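Local coordinates for polysaccharide Lyase Family 6 (Bacteroides cellulosilyticus, PDB 6QPS), which probably depolymerises alginate as a calcium-binding polysaccharide lyase of family 6 that is specific for mannuronic acid, at residues 181-186 against 192-197; 215-220 against 229-234; 357-362 against 397-402; 315-320 against 345-350. All coordinates share one frame; numbering follows the deposited sequence.

Interaction 1 of 4, residues 181-186 against 192-197; sequences LQVWLS and NNHLID
Leu181 and Ile196 meet methyl to methyl, Leu181 CD2 lying 3.7 Å from Ile196 CD1, and the contact continues through Val183 and Leu185, later in the first segment, and His194 and Asn192, earlier in the second. Asn192 can be followed outward. Its CB lies 3.3 Å above the plane of the His194 ring, displaced toward the rim. CG then stands between the backbone N and the carbonyl carbon (chi1 50°), a turn that brings OD1 back to its own chain. There OD1 takes the N-H of His194 on a lone pair in the carbonyl plane, with an N-H...O angle of 172°, closing an Asx turn, and it is also bonded to Thr229 OG1. ND2 heads across to Leu185 CD2 at 3.4 Å and Val183 CG1 at 3.9 Å, while it is hydrogen-bonded to Ser227 OG and, weakly, to His190 O. With the amide gone, as in an alanine here, the His194 N-H and Thr229 would probably lose the acceptor they share. Val183 CG1 also reaches His194 CD2 at the ring edge, 4.0 Å away. The ring is held from both nitrogens: ND1 pairs with the backbone N of Asn164, and a water in the ring plane links NE2 to Trp184 O. The touching parts of the two segments run 168° apart, end to end, and apolar side chains meeting inside in this way are typical of a right-handed parallel beta-helix core.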
loop_
_atom_site.group_PDB
_atom_site.type_symbol
_atom_site.label_atom_id
_atom_site.label_comp_id
_atom_site.label_asym_id
_atom_site.label_seq_id
_atom_site.Cartn_x
_atom_site.Cartn_y
_atom_site.Cartn_z
ATOM N N LEU A 181 7.581 -1.150 1.962
ATOM C CA LEU A 181 7.705 0.197 1.408
ATOM C C LEU A 181 7.152 1.217 2.398
ATOM O O LEU A 181 5.934 1.295 2.617
ATOM C CB LEU A 181 7.002 0.274 0.056
ATOM C CG LEU A 181 6.971 1.591 -0.697
ATOM C CD1 LEU A 181 8.330 2.134 -0.889
ATOM C CD2 LEU A 181 6.298 1.399 -2.068
ATOM N N GLN A 182 8.053 2.012 2.975
ATOM C CA GLN A 182 7.687 3.108 3.860
ATOM C C GLN A 182 7.842 4.446 3.148
ATOM O O GLN A 182 8.896 4.726 2.555
ATOM C CB GLN A 182 8.607 3.115 5.078
ATOM C CG GLN A 182 8.457 4.324 6.003
ATOM C CD GLN A 182 7.194 4.258 6.845
ATOM O OE1 GLN A 182 6.929 3.266 7.514
ATOM N NE2 GLN A 182 6.410 5.338 6.827
ATOM N N VAL A 183 6.814 5.281 3.236
ATOM C CA VAL A 183 6.895 6.683 2.831
ATOM C C VAL A 183 7.210 7.488 4.093
ATOM O O VAL A 183 6.354 7.639 4.977
ATOM C CB VAL A 183 5.603 7.146 2.137
ATOM C CG1 VAL A 183 5.769 8.595 1.681
ATOM C CG2 VAL A 183 5.269 6.238 0.949
ATOM N N TRP A 184 8.434 8.004 4.178
ATOM C CA TRP A 184 8.877 8.768 5.332
ATOM C C TRP A 184 8.554 10.237 5.152
ATOM O O TRP A 184 8.907 10.829 4.129
ATOM C CB TRP A 184 10.389 8.676 5.458
ATOM C CG TRP A 184 10.930 7.319 5.833
ATOM C CD1 TRP A 184 11.329 6.336 4.981
ATOM C CD2 TRP A 184 11.178 6.825 7.161
ATOM N NE1 TRP A 184 11.802 5.248 5.690
ATOM C CE2 TRP A 184 11.731 5.529 7.026
ATOM C CE3 TRP A 184 10.993 7.347 8.446
ATOM C CZ2 TRP A 184 12.081 4.751 8.126
ATOM C CZ3 TRP A 184 11.359 6.576 9.531
ATOM C CH2 TRP A 184 11.876 5.284 9.362
ATOM N N LEU A 185 7.900 10.825 6.146
ATOM C CA LEU A 185 7.573 12.237 6.153
ATOM C C LEU A 185 8.235 12.921 7.340
ATOM O O LEU A 185 8.409 12.336 8.418
ATOM C CB LEU A 185 6.072 12.447 6.276
ATOM C CG LEU A 185 5.181 11.601 5.381
ATOM C CD1 LEU A 185 3.707 11.845 5.747
ATOM C CD2 LEU A 185 5.390 11.862 3.912
ATOM N N SER A 186 8.616 14.174 7.146
ATOM C CA SER A 186 9.085 14.990 8.253
ATOM C C SER A 186 8.417 16.349 8.176
ATOM O O SER A 186 7.841 16.708 7.147
ATOM C CB SER A 186 10.596 15.200 8.188
ATOM O OG SER A 186 10.932 15.978 7.056
ATOM N N ASN A 192 5.041 15.129 -0.834
ATOM C CA ASN A 192 5.976 14.410 -1.708
ATOM C C ASN A 192 5.516 14.232 -3.142
ATOM O O ASN A 192 6.350 14.229 -4.045
ATOM C CB ASN A 192 6.353 13.041 -1.130
ATOM C CG ASN A 192 5.160 12.223 -0.712
ATOM O OD1 ASN A 192 4.482 11.584 -1.528
ATOM N ND2 ASN A 192 4.919 12.200 0.591
ATOM N N ASN A 193 4.226 14.030 -3.388
ATOM C CA ASN A 193 3.766 13.697 -4.735
ATOM C C ASN A 193 4.520 12.485 -5.289
ATOM O O ASN A 193 4.790 12.391 -6.498
ATOM C CB ASN A 193 3.901 14.888 -5.687
ATOM C CG ASN A 193 2.902 15.982 -5.414
ATOM O OD1 ASN A 193 1.716 15.856 -5.753
ATOM N ND2 ASN A 193 3.355 17.058 -4.779
ATOM N N HIS A 194 4.852 11.519 -4.433
ATOM C CA HIS A 194 5.456 10.301 -4.957
ATOM C C HIS A 194 4.393 9.474 -5.683
ATOM O O HIS A 194 3.194 9.556 -5.385
ATOM C CB HIS A 194 6.040 9.403 -3.858
ATOM C CG HIS A 194 7.165 9.998 -3.077
ATOM N ND1 HIS A 194 8.199 10.721 -3.643
ATOM C CD2 HIS A 194 7.429 9.930 -1.749
ATOM C CE1 HIS A 194 9.034 11.078 -2.689
ATOM N NE2 HIS A 194 8.599 10.598 -1.536
ATOM N N LEU A 195 4.844 8.611 -6.596
ATOM C CA LEU A 195 3.971 7.702 -7.334
ATOM C C LEU A 195 4.451 6.262 -7.175
ATOM O O LEU A 195 5.617 5.957 -7.444
ATOM C CB LEU A 195 3.936 8.107 -8.808
ATOM C CG LEU A 195 3.099 7.225 -9.738
ATOM C CD1 LEU A 195 1.615 7.190 -9.338
ATOM C CD2 LEU A 195 3.263 7.648 -11.194
ATOM N N ILE A 196 3.528 5.381 -6.783
ATOM C CA ILE A 196 3.789 3.949 -6.592
ATOM C C ILE A 196 2.779 3.257 -7.503
ATOM O O ILE A 196 1.581 3.209 -7.176
ATOM C CB ILE A 196 3.614 3.544 -5.122
ATOM C CG1 ILE A 196 4.629 4.291 -4.223
ATOM C CG2 ILE A 196 3.686 2.034 -4.972
ATOM C CD1 ILE A 196 4.235 4.386 -2.749
ATOM N N ASP A 197 3.230 2.739 -8.656
ATOM C CA ASP A 197 2.307 2.257 -9.674
ATOM C C ASP A 197 2.794 0.994 -10.379
ATOM O O ASP A 197 3.988 0.791 -10.620
ATOM C CB ASP A 197 2.001 3.352 -10.730
ATOM C CG ASP A 197 3.207 3.697 -11.600
ATOM O OD1 ASP A 197 4.144 4.339 -11.113
ATOM O OD2 ASP A 197 3.231 3.281 -12.792
HETATM O O HOH W 1 8.730 10.855 1.279
#

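Interaction 2 of 4, residues 215-220 against 229-234; sequences IRIGHS and TIVEDN. With ACT (acetate ion), chain D.
Ile217 reaches the opposite segment with two branches, CG2 lying 3.6 Å from Thr229 OG1 and CD1 4.0 Å from Val231 CG2. Toward Val231 the approach is tip to tip; toward Thr229 the side chains cross at a slant. The split follows from chi1 of -46°, which sets CG1 beside the backbone N and leaves CG2 anti to it, giving each branch its own neighbour. Two residues earlier, Ile215 CD1 passes Val231 CG1 at 4.2 Å, the two side chains sliding by in opposite directions. All four residues are buried, and the contact between them is apolar apart from the threonine hydroxyl. That hydroxyl is fixed from outside the pair, by Asn192 OD1 and Ser227 OG, while Asn253 OD1 receives the backbone N-H of Thr229. Beyond the strand, Ser220 binds an acetate, probably from the crystallisation liquor, through its N (2.9 Å to acetate O) and OG (2.6 Å to acetate OXT); Lys249 NZ is a further partner. Ile215 lies close to calcium ligand Glu213 in both sequence and space. Strand 215-218 runs parallel between strands 181-183 and 244-249, and strand 230-237 pairs with strands 195-197, 200-201 and 254-261, placing this packing between two walls of the solenoid.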
loop_
_atom_site.group_PDB
_atom_site.type_symbol
_atom_site.label_atom_id
_atom_site.label_comp_id
_atom_site.label_asym_id
_atom_site.label_seq_id
_atom_site.Cartn_x
_atom_site.Cartn_y
_atom_site.Cartn_z
ATOM N N ILE A 215 2.708 -1.450 2.723
ATOM C CA ILE A 215 2.964 -0.023 2.543
ATOM C C ILE A 215 2.466 0.732 3.771
ATOM O O ILE A 215 1.347 0.493 4.247
ATOM C CB ILE A 215 2.258 0.529 1.285
ATOM C CG1 ILE A 215 2.678 -0.182 0.002
ATOM C CG2 ILE A 215 2.475 2.053 1.141
ATOM C CD1 ILE A 215 1.946 0.270 -1.240
ATOM N N ARG A 216 3.262 1.694 4.235
ATOM C CA ARG A 216 2.859 2.636 5.278
ATOM C C ARG A 216 3.158 4.042 4.765
ATOM O O ARG A 216 4.291 4.324 4.342
ATOM C CB ARG A 216 3.571 2.393 6.615
ATOM C CG ARG A 216 3.013 3.264 7.751
ATOM C CD ARG A 216 3.983 3.268 8.919
ATOM N NE ARG A 216 4.009 2.041 9.709
ATOM C CZ ARG A 216 5.091 1.505 10.249
ATOM N NH1 ARG A 216 6.295 2.001 10.020
ATOM N NH2 ARG A 216 4.983 0.431 11.009
ATOM N N ILE A 217 2.152 4.895 4.742
ATOM C CA ILE A 217 2.297 6.254 4.218
ATOM C C ILE A 217 2.310 7.226 5.396
ATOM O O ILE A 217 1.258 7.638 5.895
ATOM C CB ILE A 217 1.210 6.630 3.204
ATOM C CG1 ILE A 217 0.989 5.514 2.167
ATOM C CG2 ILE A 217 1.606 7.975 2.495
ATOM C CD1 ILE A 217 -0.116 5.843 1.150
ATOM N N GLY A 218 3.507 7.628 5.836
ATOM C CA GLY A 218 3.654 8.431 7.033
ATOM C C GLY A 218 3.735 7.606 8.299
ATOM O O GLY A 218 3.907 6.386 8.266
ATOM N N HIS A 219 3.612 8.311 9.429
ATOM C CA HIS A 219 3.580 7.741 10.773
ATOM C C HIS A 219 2.576 8.525 11.619
ATOM O O HIS A 219 2.179 9.639 11.266
ATOM C CB HIS A 219 4.935 7.871 11.487
ATOM C CG HIS A 219 6.044 7.038 10.927
ATOM N ND1 HIS A 219 6.803 7.426 9.842
ATOM C CD2 HIS A 219 6.601 5.883 11.373
ATOM C CE1 HIS A 219 7.739 6.520 9.611
ATOM N NE2 HIS A 219 7.642 5.571 10.529
ATOM N N SER A 220 2.214 7.981 12.790
ATOM C CA SER A 220 1.371 8.730 13.718
ATOM C C SER A 220 1.855 10.172 13.871
ATOM O O SER A 220 1.057 11.126 13.824
ATOM C CB SER A 220 1.371 8.038 15.082
ATOM O OG SER A 220 2.689 7.941 15.577
ATOM N N THR A 229 0.699 11.229 -1.701
ATOM C CA THR A 229 1.227 10.040 -2.368
ATOM C C THR A 229 0.117 9.386 -3.193
ATOM O O THR A 229 -1.025 9.284 -2.732
ATOM C CB THR A 229 1.737 9.036 -1.331
ATOM O OG1 THR A 229 2.676 9.673 -0.462
ATOM C CG2 THR A 229 2.430 7.849 -2.002
ATOM N N ILE A 230 0.458 8.917 -4.394
ATOM C CA ILE A 230 -0.485 8.226 -5.284
ATOM C C ILE A 230 -0.069 6.765 -5.397
ATOM O O ILE A 230 1.056 6.457 -5.819
ATOM C CB ILE A 230 -0.581 8.900 -6.663
ATOM C CG1 ILE A 230 -1.097 10.332 -6.506
ATOM C CG2 ILE A 230 -1.469 8.075 -7.604
ATOM C CD1 ILE A 230 -1.165 11.110 -7.784
ATOM N N VAL A 231 -0.973 5.876 -4.996
ATOM C CA VAL A 231 -0.778 4.423 -5.051
ATOM C C VAL A 231 -1.810 3.888 -6.051
ATOM O O VAL A 231 -3.011 3.842 -5.741
ATOM C CB VAL A 231 -0.976 3.794 -3.665
ATOM C CG1 VAL A 231 -0.774 2.290 -3.696
ATOM C CG2 VAL A 231 -0.058 4.459 -2.624
ATOM N N GLU A 232 -1.367 3.500 -7.254
ATOM C CA GLU A 232 -2.269 3.281 -8.383
ATOM C C GLU A 232 -1.888 2.049 -9.196
ATOM O O GLU A 232 -0.717 1.815 -9.482
ATOM C CB GLU A 232 -2.252 4.550 -9.252
ATOM C CG GLU A 232 -3.190 4.597 -10.426
ATOM C CD GLU A 232 -3.026 5.899 -11.212
ATOM O OE1 GLU A 232 -1.977 6.065 -11.878
ATOM O OE2 GLU A 232 -3.922 6.789 -11.121
ATOM N N ASP A 233 -2.883 1.247 -9.560
ATOM C CA ASP A 233 -2.683 0.151 -10.506
ATOM C C ASP A 233 -1.673 -0.888 -9.998
ATOM O O ASP A 233 -0.924 -1.461 -10.788
ATOM C CB ASP A 233 -2.269 0.650 -11.900
ATOM C CG ASP A 233 -3.333 1.463 -12.589
ATOM O OD1 ASP A 233 -4.526 1.129 -12.483
ATOM O OD2 ASP A 233 -2.980 2.468 -13.250
ATOM N N ASN A 234 -1.667 -1.163 -8.694
ATOM C CA ASN A 234 -0.799 -2.192 -8.135
ATOM C C ASN A 234 -1.602 -3.438 -7.767
ATOM O O ASN A 234 -2.806 -3.368 -7.495
ATOM C CB ASN A 234 -0.107 -1.717 -6.851
ATOM C CG ASN A 234 0.709 -0.442 -7.038
ATOM O OD1 ASN A 234 1.844 -0.464 -7.530
ATOM N ND2 ASN A 234 0.150 0.688 -6.595
HETATM C C ACT D . 3.670 5.010 13.980
HETATM O O ACT D . 2.792 5.156 13.136
HETATM O OXT ACT D . 4.045 5.806 14.876
HETATM C CH3 ACT D . 4.361 3.650 13.988
#

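Interaction 3 of 4, residues 357-362 against 397-402; sequences LELGSG and FLFLDN
This is a buried leucine-aromatic contact inside the beta-helix, joining strand 357-361 to strand 397-405 across the interior, far from the calcium site. Leu359 supplies everything from the first side; Phe397 and Phe399 answer from the second. Its CD1 is the pivot, placed over one face of the Phe397 ring at 4.0 Å from CE2. The same methyl lies in the plane of the Phe399 ring, at its edge, 3.9 Å from CZ and from CE1 alike. One methyl therefore meets a face and an edge at once. A second touch on the first ring comes from Leu359 CD2, 4.1 Å from Phe397 CZ. The leucine gets there because CG sits beside the backbone N and anti to the carbonyl carbon (chi1 -48°), and the extended chi2 of 177° carries CD1 inward. Cutting the side chain back to an alanine is likely to leave the Phe397 face and the Phe399 edge without this methyl, and the rings freer to turn. At the corner after the strand, Ser361 OG is bonded to Glu358 OE2 at 2.8 Å, meeting it on the anti side. Outside the pair, Val317 packs on Leu359, Val371 and Pro368 on Phe397, and Gln419 and Val420 of helix 418-422 on Phe399. Large apolar residues directed inward from facing strands are what fills the core of a parallel beta-helix.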
loop_
_atom_site.group_PDB
_atom_site.type_symbol
_atom_site.label_atom_id
_atom_site.label_comp_id
_atom_site.label_asym_id
_atom_site.label_seq_id
_atom_site.Cartn_x
_atom_site.Cartn_y
_atom_site.Cartn_z
ATOM N N LEU A 357 -20.726 -5.120 6.481
ATOM C CA LEU A 357 -20.714 -3.707 6.878
ATOM C C LEU A 357 -20.710 -3.683 8.401
ATOM O O LEU A 357 -21.613 -4.246 9.025
ATOM C CB LEU A 357 -21.947 -2.968 6.349
ATOM C CG LEU A 357 -22.108 -2.965 4.835
ATOM C CD1 LEU A 357 -23.450 -2.316 4.451
ATOM C CD2 LEU A 357 -20.969 -2.291 4.118
ATOM N N GLU A 358 -19.720 -3.012 9.002
ATOM C CA GLU A 358 -19.599 -2.948 10.454
ATOM C C GLU A 358 -19.470 -1.480 10.838
ATOM O O GLU A 358 -18.453 -0.849 10.526
ATOM C CB GLU A 358 -18.383 -3.755 10.920
ATOM C CG GLU A 358 -18.191 -3.753 12.405
ATOM C CD GLU A 358 -17.017 -4.618 12.857
ATOM O OE1 GLU A 358 -16.687 -5.645 12.201
ATOM O OE2 GLU A 358 -16.420 -4.252 13.888
ATOM N N LEU A 359 -20.496 -0.945 11.493
ATOM C CA LEU A 359 -20.608 0.494 11.721
ATOM C C LEU A 359 -20.687 0.800 13.208
ATOM O O LEU A 359 -21.617 0.358 13.892
ATOM C CB LEU A 359 -21.846 1.057 11.019
ATOM C CG LEU A 359 -22.038 0.649 9.563
ATOM C CD1 LEU A 359 -23.347 1.236 9.021
ATOM C CD2 LEU A 359 -20.827 1.069 8.725
ATOM N N GLY A 360 -19.743 1.601 13.699
ATOM C CA GLY A 360 -19.789 2.059 15.071
ATOM C C GLY A 360 -19.015 1.249 16.090
ATOM O O GLY A 360 -19.141 1.518 17.289
ATOM N N SER A 361 -18.209 0.286 15.659
ATOM C CA SER A 361 -17.436 -0.503 16.600
ATOM C C SER A 361 -16.174 0.249 17.036
ATOM O O SER A 361 -15.834 1.311 16.507
ATOM C CB SER A 361 -17.052 -1.839 15.973
ATOM O OG SER A 361 -16.316 -1.637 14.797
ATOM N N GLY A 362 -15.514 -0.297 18.052
ATOM C CA GLY A 362 -14.278 0.251 18.590
ATOM C C GLY A 362 -14.494 0.859 19.962
ATOM O O GLY A 362 -15.602 0.969 20.473
ATOM N N PHE A 397 -25.238 8.998 10.223
ATOM C CA PHE A 397 -25.221 8.428 8.886
ATOM C C PHE A 397 -26.430 8.904 8.088
ATOM O O PHE A 397 -27.533 9.039 8.618
ATOM C CB PHE A 397 -25.280 6.873 8.949
ATOM C CG PHE A 397 -23.968 6.213 9.244
ATOM C CD1 PHE A 397 -23.461 6.170 10.529
ATOM C CD2 PHE A 397 -23.246 5.608 8.240
ATOM C CE1 PHE A 397 -22.242 5.574 10.795
ATOM C CE2 PHE A 397 -22.020 5.019 8.500
ATOM C CZ PHE A 397 -21.517 4.997 9.756
ATOM N N LEU A 398 -26.226 9.138 6.810
ATOM C CA LEU A 398 -27.306 9.289 5.841
ATOM C C LEU A 398 -27.216 8.073 4.927
ATOM O O LEU A 398 -26.227 7.924 4.201
ATOM C CB LEU A 398 -27.145 10.591 5.056
ATOM C CG LEU A 398 -28.044 10.778 3.821
ATOM C CD1 LEU A 398 -29.517 10.733 4.215
ATOM C CD2 LEU A 398 -27.728 12.088 3.103
ATOM N N PHE A 399 -28.204 7.182 5.005
ATOM C CA PHE A 399 -28.288 6.016 4.125
ATOM C C PHE A 399 -29.253 6.375 3.006
ATOM O O PHE A 399 -30.434 6.633 3.270
ATOM C CB PHE A 399 -28.814 4.784 4.861
ATOM C CG PHE A 399 -27.979 4.334 6.015
ATOM C CD1 PHE A 399 -26.914 3.463 5.832
ATOM C CD2 PHE A 399 -28.278 4.748 7.287
ATOM C CE1 PHE A 399 -26.145 3.037 6.914
ATOM C CE2 PHE A 399 -27.531 4.302 8.378
ATOM C CZ PHE A 399 -26.454 3.467 8.177
ATOM N N LEU A 400 -28.771 6.380 1.762
ATOM C CA LEU A 400 -29.561 6.869 0.641
ATOM C C LEU A 400 -29.400 6.002 -0.603
ATOM O O LEU A 400 -28.299 5.857 -1.132
ATOM C CB LEU A 400 -29.153 8.302 0.336
ATOM C CG LEU A 400 -29.941 8.988 -0.749
ATOM C CD1 LEU A 400 -31.413 9.088 -0.388
ATOM C CD2 LEU A 400 -29.360 10.367 -0.992
ATOM N N ASP A 401 -30.512 5.446 -1.078
ATOM C CA ASP A 401 -30.577 4.789 -2.382
ATOM C C ASP A 401 -29.509 3.705 -2.555
ATOM O O ASP A 401 -28.917 3.551 -3.626
ATOM C CB ASP A 401 -30.517 5.827 -3.503
ATOM C CG ASP A 401 -31.741 6.732 -3.534
ATOM O OD1 ASP A 401 -32.848 6.259 -3.166
ATOM O OD2 ASP A 401 -31.603 7.910 -3.957
ATOM N N ASN A 402 -29.332 2.884 -1.528
ATOM C CA ASN A 402 -28.539 1.666 -1.645
ATOM C C ASN A 402 -29.420 0.497 -2.091
ATOM O O ASN A 402 -30.650 0.546 -2.015
ATOM C CB ASN A 402 -27.876 1.359 -0.300
ATOM C CG ASN A 402 -27.066 2.531 0.228
ATOM O OD1 ASN A 402 -25.960 2.795 -0.241
ATOM N ND2 ASN A 402 -27.621 3.255 1.205
#

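Interaction 4 of 4, residues 315-320 against 345-350; sequences LLVRVG and VDIAYN
Leu315 and Ile347 reach each other through different settings of the first torsion: in the leucine CG swings away from the backbone N (chi1 177°), whereas in the isoleucine CG1 lies beside it (chi1 -52°). With chi2 near 175° the isoleucine chain is extended, and CD1 becomes its leading atom. It meets Leu315 CD2 at 4.0 Å, tip to tip. The same CD1 stands 4.3 Å from Val317 CG2, a looser touch, so one methyl serves two residues of strand 313-318. The alpha carbons remain far apart, 9.8 Å between Leu315 CA and Ile347 CA, and the side chains alone bridge that distance. Leu315 and Val317, two apart on one strand, both point toward the segment of Ile347, and the spacing is consistent with the filled interior of a right-handed parallel beta-helix, the fold of family 6 lyases, where separate walls face each other over a hydrophobic core. Leu357 and Phe373 from other strands also pack on Leu315, and Val371 and Phe373 on Ile347, so the pair belongs to a larger apolar cluster. Beyond Val317, Arg318 brings in polar contacts: its NH1 donates to Val319 O at 2.9 Å, the donor standing above the carbonyl plane, and also to Arg363 O, while Tyr339 forms a cation-pi contact with this arginine. On the other strand, Asn350 OD1 accepts from Asn305 N, and its ND2 donates to Val302 O.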
loop_
_atom_site.group_PDB
_atom_site.type_symbol
_atom_site.label_atom_id
_atom_site.label_comp_id
_atom_site.label_asym_id
_atom_site.label_seq_id
_atom_site.Cartn_x
_atom_site.Cartn_y
_atom_site.Cartn_z
ATOM N N LEU A 315 -16.514 -3.229 5.039
ATOM C CA LEU A 315 -16.345 -1.830 5.426
ATOM C C LEU A 315 -16.428 -1.773 6.940
ATOM O O LEU A 315 -17.373 -2.310 7.518
ATOM C CB LEU A 315 -17.463 -0.945 4.862
ATOM C CG LEU A 315 -17.383 0.521 5.302
ATOM C CD1 LEU A 315 -16.221 1.277 4.698
ATOM C CD2 LEU A 315 -18.722 1.207 4.966
ATOM N N LEU A 316 -15.481 -1.097 7.584
ATOM C CA LEU A 316 -15.548 -0.831 9.014
ATOM C C LEU A 316 -15.439 0.672 9.233
ATOM O O LEU A 316 -14.499 1.299 8.728
ATOM C CB LEU A 316 -14.440 -1.581 9.755
ATOM C CG LEU A 316 -14.543 -1.635 11.284
ATOM C CD1 LEU A 316 -13.843 -2.886 11.829
ATOM C CD2 LEU A 316 -13.979 -0.376 11.927
ATOM N N VAL A 317 -16.406 1.243 9.959
ATOM C CA VAL A 317 -16.395 2.662 10.331
ATOM C C VAL A 317 -16.325 2.730 11.859
ATOM O O VAL A 317 -17.265 2.330 12.553
ATOM C CB VAL A 317 -17.602 3.430 9.777
ATOM C CG1 VAL A 317 -17.509 4.917 10.175
ATOM C CG2 VAL A 317 -17.682 3.295 8.256
ATOM N N ARG A 318 -15.212 3.233 12.386
ATOM C CA ARG A 318 -14.889 3.109 13.799
ATOM C C ARG A 318 -15.299 4.350 14.589
ATOM O O ARG A 318 -15.300 5.471 14.065
ATOM C CB ARG A 318 -13.381 2.925 13.951
ATOM C CG ARG A 318 -12.946 2.281 15.275
ATOM C CD ARG A 318 -11.455 2.466 15.548
ATOM N NE ARG A 318 -10.975 1.748 16.746
ATOM C CZ ARG A 318 -11.058 2.198 17.990
ATOM N NH1 ARG A 318 -11.614 3.375 18.251
ATOM N NH2 ARG A 318 -10.591 1.460 18.987
ATOM N N VAL A 319 -15.613 4.153 15.871
ATOM C CA VAL A 319 -15.673 5.287 16.793
ATOM C C VAL A 319 -14.266 5.834 16.997
ATOM O O VAL A 319 -13.263 5.154 16.749
ATOM C CB VAL A 319 -16.306 4.916 18.145
ATOM C CG1 VAL A 319 -17.724 4.418 17.970
ATOM C CG2 VAL A 319 -15.445 3.889 18.909
ATOM N N GLY A 320 -14.189 7.079 17.464
ATOM C CA GLY A 320 -12.917 7.657 17.847
ATOM C C GLY A 320 -12.796 7.886 19.335
ATOM O O GLY A 320 -13.798 7.881 20.053
ATOM N N VAL A 345 -17.291 11.915 5.676
ATOM C CA VAL A 345 -16.804 10.852 4.809
ATOM C C VAL A 345 -17.929 10.475 3.848
ATOM O O VAL A 345 -19.060 10.203 4.279
ATOM C CB VAL A 345 -16.335 9.620 5.617
ATOM C CG1 VAL A 345 -15.992 8.459 4.697
ATOM C CG2 VAL A 345 -15.118 9.961 6.494
ATOM N N ASP A 346 -17.630 10.492 2.544
ATOM C CA ASP A 346 -18.575 10.129 1.493
ATOM C C ASP A 346 -18.249 8.724 0.999
ATOM O O ASP A 346 -17.148 8.489 0.497
ATOM C CB ASP A 346 -18.431 11.143 0.347
ATOM C CG ASP A 346 -19.415 10.914 -0.788
ATOM O OD1 ASP A 346 -20.532 10.402 -0.541
ATOM O OD2 ASP A 346 -19.066 11.251 -1.938
ATOM N N ILE A 347 -19.203 7.798 1.140
ATOM C CA ILE A 347 -19.059 6.392 0.753
ATOM C C ILE A 347 -20.132 6.105 -0.291
ATOM O O ILE A 347 -21.291 5.850 0.053
ATOM C CB ILE A 347 -19.152 5.447 1.962
ATOM C CG1 ILE A 347 -18.172 5.912 3.062
ATOM C CG2 ILE A 347 -18.870 4.032 1.533
ATOM C CD1 ILE A 347 -18.221 5.139 4.389
ATOM N N ALA A 348 -19.751 6.165 -1.581
ATOM C CA ALA A 348 -20.690 6.163 -2.687
ATOM C C ALA A 348 -20.311 5.195 -3.806
ATOM O O ALA A 348 -19.158 5.119 -4.240
ATOM C CB ALA A 348 -20.790 7.577 -3.259
ATOM N N TYR A 349 -21.320 4.510 -4.333
ATOM C CA TYR A 349 -21.186 3.759 -5.590
ATOM C C TYR A 349 -20.181 2.613 -5.467
ATOM O O TYR A 349 -19.495 2.281 -6.429
ATOM C CB TYR A 349 -20.910 4.669 -6.820
ATOM C CG TYR A 349 -22.154 5.410 -7.296
ATOM C CD1 TYR A 349 -23.101 4.763 -8.064
ATOM C CD2 TYR A 349 -22.397 6.753 -6.952
ATOM C CE1 TYR A 349 -24.260 5.393 -8.472
ATOM C CE2 TYR A 349 -23.573 7.413 -7.365
ATOM C CZ TYR A 349 -24.510 6.716 -8.125
ATOM O OH TYR A 349 -25.695 7.265 -8.562
ATOM N N ASN A 350 -20.076 2.025 -4.280
ATOM C CA ASN A 350 -19.242 0.858 -4.031
ATOM C C ASN A 350 -20.105 -0.401 -4.060
ATOM O O ASN A 350 -21.333 -0.342 -4.020
ATOM C CB ASN A 350 -18.577 0.963 -2.651
ATOM C CG ASN A 350 -17.770 2.249 -2.486
ATOM O OD1 ASN A 350 -16.636 2.357 -2.929
ATOM N ND2 ASN A 350 -18.364 3.240 -1.815
#

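How the interactions relate
Along the chain the order is interaction 1, interaction 2, interaction 4, interaction 3, each closing before the next begins. They form two adjoining pairs. Interactions 1 and 2 have centres about 6 Å apart, strand 181-183 neighbouring 215-218 and strand 195-197 neighbouring 230-237; the probable hydrogen bond from Ile196 N to Ile230 O, 2.9 Å, links the latter two. Interactions 3 and 4, with centres about 7 Å apart, are joined through strands 313-318 (interaction 4) and 357-361 (interaction 3), which are neighbours. Between the pairs the centres of 2 and 4 lie about 19 Å apart, with no touch. All four thus sample the interior at different levels along one solenoid, with interaction 2 nearer the calcium region than interactions 3 and 4.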